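Local coordinates for protein polysaccharide Lyase Family 6 (Bacteroides cellulosilyticus, PDB 6QPS) that probably cleaves mannuronic acid-rich alginate by beta-elimination, as a calcium-binding polysaccharide lyase of family 6 from a human gut bacterium, at residues Ala33-Leu38 / Lys60-Thr65. Numbering follows the deposited sequence. Where two conformers were deposited one is given.
Sequences AMKQLL and KEINFT
Helix segment 33-38 and strand segment 62-65 run at 40° to each other, with their axes 7.1 Å apart, and Leu38 O accepts a nearly straight hydrogen bond from Thr65 N (3.0 Å). The same oxygen receives a CA-H...O contact from Phe64 and lies in plane at the edge of its ring. The Leu38 side chain divides its two methyls between strand residues. Leu38 CD2 sits 3.6 Å from Phe64 CD1, and Leu38 CD1 meets Ile62 CD1 at 3.9 Å. Ile62 points toward the helix. With CG1 anti to the backbone N (chi1 175°) and the chain extended, Ile62 CD1 reaches Lys35 CG (3.8 Å). Trp76 of strand 74-78 touches both Leu38 and Ile62. The Lys35 chain bends at chi3 (54°) and lays Lys35 CE 3.3 Å from Glu61 O. Its ammonium group hydrogen-bonds Leu59 O, and a water links NZ to Glu61 O. A second water accepts a hydrogen bond from Asn63 N at 2.9 Å and donates one to Lys35 O. Lys60 NZ lies 4.2 Å from Lys35 NZ, a like-charge approach that the carbonyl and water partners of Lys35 may soften. The helix caps the N-terminal end of the parallel beta-helix, far from the calcium site. One direct backbone bond, bridging waters and an apolar interior therefore join this cap to an early strand of the solenoid.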
ATOM      1  N   ALA A  33      20.149 -21.883  20.424  1.00 21.31           N
ATOM      2  CA  ALA A  33      20.222 -20.982  21.572  1.00 20.29           C
ATOM      3  C   ALA A  33      19.653 -19.610  21.234  1.00 18.06           C
ATOM      4  O   ALA A  33      19.064 -18.953  22.095  1.00 18.67           O
ATOM      5  CB  ALA A  33      21.675 -20.850  22.039  1.00 22.19           C
ATOM      6  N   MET A  34      19.833 -19.161  19.991  0.71 17.63           N
ATOM      7  CA  MET A  34      19.279 -17.879  19.571  0.71 16.98           C
ATOM      8  C   MET A  34      17.760 -17.900  19.647  0.71 16.31           C
ATOM      9  O   MET A  34      17.141 -16.992  20.222  0.71 17.07           O
ATOM     10  CB  MET A  34      19.743 -17.565  18.143  0.71 17.85           C
ATOM     11  CG  MET A  34      19.268 -16.217  17.592  0.71 18.91           C
ATOM     12  SD  MET A  34      19.545 -16.046  15.804  0.71 16.54           S
ATOM     13  CE  MET A  34      18.199 -17.043  15.153  0.71 20.38           C
ATOM     14  N   LYS A  35      17.142 -18.927  19.052  1.00 18.44           N
ATOM     15  CA  LYS A  35      15.686 -19.046  19.098  1.00 17.11           C
ATOM     16  C   LYS A  35      15.176 -19.133  20.532  1.00 15.95           C
ATOM     17  O   LYS A  35      14.149 -18.530  20.868  1.00 16.60           O
ATOM     18  CB  LYS A  35      15.249 -20.283  18.313  1.00 17.40           C
ATOM     19  CG  LYS A  35      15.493 -20.199  16.815  1.00 18.05           C
ATOM     20  CD  LYS A  35      15.333 -21.540  16.111  1.00 20.37           C
ATOM     21  CE  LYS A  35      13.996 -22.207  16.390  1.00 22.70           C
ATOM     22  NZ  LYS A  35      13.849 -23.484  15.627  1.00 26.98           N
ATOM     23  N   GLN A  36      15.879 -19.854  21.400  1.00 17.81           N
ATOM     24  CA  GLN A  36      15.387 -20.002  22.767  1.00 20.31           C
ATOM     25  C   GLN A  36      15.359 -18.665  23.488  1.00 18.50           C
ATOM     26  O   GLN A  36      14.387 -18.346  24.181  1.00 18.42           O
ATOM     27  CB  GLN A  36      16.259 -20.983  23.531  1.00 28.17           C
ATOM     28  CG  GLN A  36      15.980 -22.406  23.200  1.00 46.10           C
ATOM     29  CD  GLN A  36      17.252 -23.230  23.192  1.00 59.82           C
ATOM     30  OE1 GLN A  36      18.253 -22.838  23.775  1.00 65.83           O
ATOM     31  NE2 GLN A  36      17.222 -24.366  22.525  1.00 59.59           N
ATOM     32  N   LEU A  37      16.413 -17.859  23.330  1.00 16.83           N
ATOM     33  CA  LEU A  37      16.476 -16.583  24.028  1.00 16.22           C
ATOM     34  C   LEU A  37      15.431 -15.618  23.485  1.00 16.52           C
ATOM     35  O   LEU A  37      14.726 -14.950  24.256  1.00 15.59           O
ATOM     36  CB  LEU A  37      17.874 -15.982  23.909  1.00 15.49           C
ATOM     37  CG  LEU A  37      18.057 -14.607  24.536  1.00 15.82           C
ATOM     38  CD1 LEU A  37      17.741 -14.613  26.019  1.00 17.82           C
ATOM     39  CD2 LEU A  37      19.519 -14.149  24.311  1.00 17.19           C
ATOM     40  N   LEU A  38      15.306 -15.541  22.158  1.00 15.35           N
ATOM     41  CA  LEU A  38      14.330 -14.641  21.557  1.00 13.50           C
ATOM     42  C   LEU A  38      12.911 -14.991  21.990  1.00 12.39           C
ATOM     43  O   LEU A  38      12.063 -14.100  22.183  1.00 13.47           O
ATOM     44  CB  LEU A  38      14.448 -14.689  20.035  1.00 14.32           C
ATOM     45  CG  LEU A  38      15.590 -13.885  19.397  1.00 13.44           C
ATOM     46  CD1 LEU A  38      15.731 -14.321  17.926  1.00 16.06           C
ATOM     47  CD2 LEU A  38      15.338 -12.415  19.480  1.00 14.00           C
ATOM     48  N   LYS A  60      12.744 -22.038  11.047  1.00 17.19           N
ATOM     49  CA  LYS A  60      11.463 -22.725  11.264  1.00 17.02           C
ATOM     50  C   LYS A  60      10.624 -21.912  12.256  1.00 16.22           C
ATOM     51  O   LYS A  60      10.544 -20.682  12.124  1.00 17.18           O
ATOM     52  CB  LYS A  60      11.701 -24.185  11.634  1.00 20.26           C
ATOM     53  CG  LYS A  60      12.354 -25.007  10.515  1.00 24.14           C
ATOM     54  CD  LYS A  60      12.743 -26.406  10.982  1.00 36.41           C
ATOM     55  CE  LYS A  60      13.911 -26.354  11.964  1.00 49.35           C
ATOM     56  NZ  LYS A  60      13.591 -26.990  13.279  1.00 53.96           N
ATOM     57  N   GLU A  61       9.971 -22.554  13.224  1.00 15.00           N
ATOM     58  CA  GLU A  61       9.097 -21.841  14.145  1.00 15.21           C
ATOM     59  C   GLU A  61       9.966 -21.078  15.135  1.00 18.10           C
ATOM     60  O   GLU A  61      10.729 -21.688  15.901  1.00 19.08           O
ATOM     61  CB  GLU A  61       8.170 -22.817  14.863  1.00 19.32           C
ATOM     62  CG  GLU A  61       7.127 -23.464  13.953  1.00 32.03           C
ATOM     63  CD  GLU A  61       6.000 -24.117  14.726  1.00 49.92           C
ATOM     64  OE1 GLU A  61       4.993 -24.499  14.095  1.00 56.59           O
ATOM     65  OE2 GLU A  61       6.124 -24.256  15.962  1.00 54.58           O
ATOM     66  N   ILE A  62       9.857 -19.752  15.118  1.00 16.46           N
ATOM     67  CA  ILE A  62      10.645 -18.888  15.991  1.00 14.20           C
ATOM     68  C   ILE A  62       9.751 -17.773  16.517  1.00 14.96           C
ATOM     69  O   ILE A  62       8.962 -17.182  15.770  1.00 13.38           O
ATOM     70  CB  ILE A  62      11.900 -18.345  15.275  1.00 13.96           C
ATOM     71  CG1 ILE A  62      12.662 -17.348  16.151  1.00 16.87           C
ATOM     72  CG2 ILE A  62      11.525 -17.704  13.933  1.00 15.61           C
ATOM     73  CD1 ILE A  62      14.017 -16.919  15.564  1.00 17.15           C
ATOM     74  N   ASN A  63       9.844 -17.521  17.817  1.00 13.57           N
ATOM     75  CA  ASN A  63       9.089 -16.473  18.487  1.00 11.13           C
ATOM     76  C   ASN A  63      10.046 -15.404  18.985  1.00 12.27           C
ATOM     77  O   ASN A  63      11.133 -15.715  19.476  1.00 13.05           O
ATOM     78  CB  ASN A  63       8.312 -17.053  19.681  1.00 12.68           C
ATOM     79  CG  ASN A  63       7.310 -18.114  19.274  1.00 17.18           C
ATOM     80  OD1 ASN A  63       6.572 -17.943  18.299  1.00 16.21           O
ATOM     81  ND2 ASN A  63       7.264 -19.212  20.030  1.00 21.17           N
ATOM     82  N   PHE A  64       9.620 -14.147  18.890  1.00 11.78           N
ATOM     83  CA  PHE A  64      10.329 -13.000  19.459  1.00 10.74           C
ATOM     84  C   PHE A  64       9.342 -12.340  20.402  1.00 10.33           C
ATOM     85  O   PHE A  64       8.354 -11.747  19.955  1.00 11.83           O
ATOM     86  CB  PHE A  64      10.764 -12.044  18.351  1.00 11.70           C
ATOM     87  CG  PHE A  64      11.569 -10.843  18.817  1.00  9.67           C
ATOM     88  CD1 PHE A  64      12.172 -10.794  20.072  1.00 11.82           C
ATOM     89  CD2 PHE A  64      11.718  -9.756  17.969  1.00 12.26           C
ATOM     90  CE1 PHE A  64      12.905  -9.668  20.468  1.00 13.74           C
ATOM     91  CE2 PHE A  64      12.453  -8.640  18.351  1.00 11.49           C
ATOM     92  CZ  PHE A  64      13.063  -8.608  19.595  1.00 12.71           C
ATOM     93  N   THR A  65       9.581 -12.477  21.701  1.00 11.37           N
ATOM     94  CA  THR A  65       8.672 -11.925  22.692  1.00 10.51           C
ATOM     95  C   THR A  65       9.441 -11.311  23.847  1.00 12.98           C
ATOM     96  O   THR A  65      10.586 -11.660  24.124  1.00 16.09           O
ATOM     97  CB  THR A  65       7.662 -12.979  23.196  1.00 13.24           C
ATOM     98  OG1 THR A  65       6.649 -12.352  23.990  1.00 12.62           O
ATOM     99  CG2 THR A  65       8.334 -14.070  24.011  1.00 15.49           C
TER
HETATM  100  O   HOH W   1      11.573 -19.108  19.473  1.00 18.11           O
HETATM  101  O   HOH W   2      11.282 -24.656  15.529  1.00 34.30           O
HETATM  102  O   HOH W   3      12.823 -12.871  25.155  1.00 15.12           O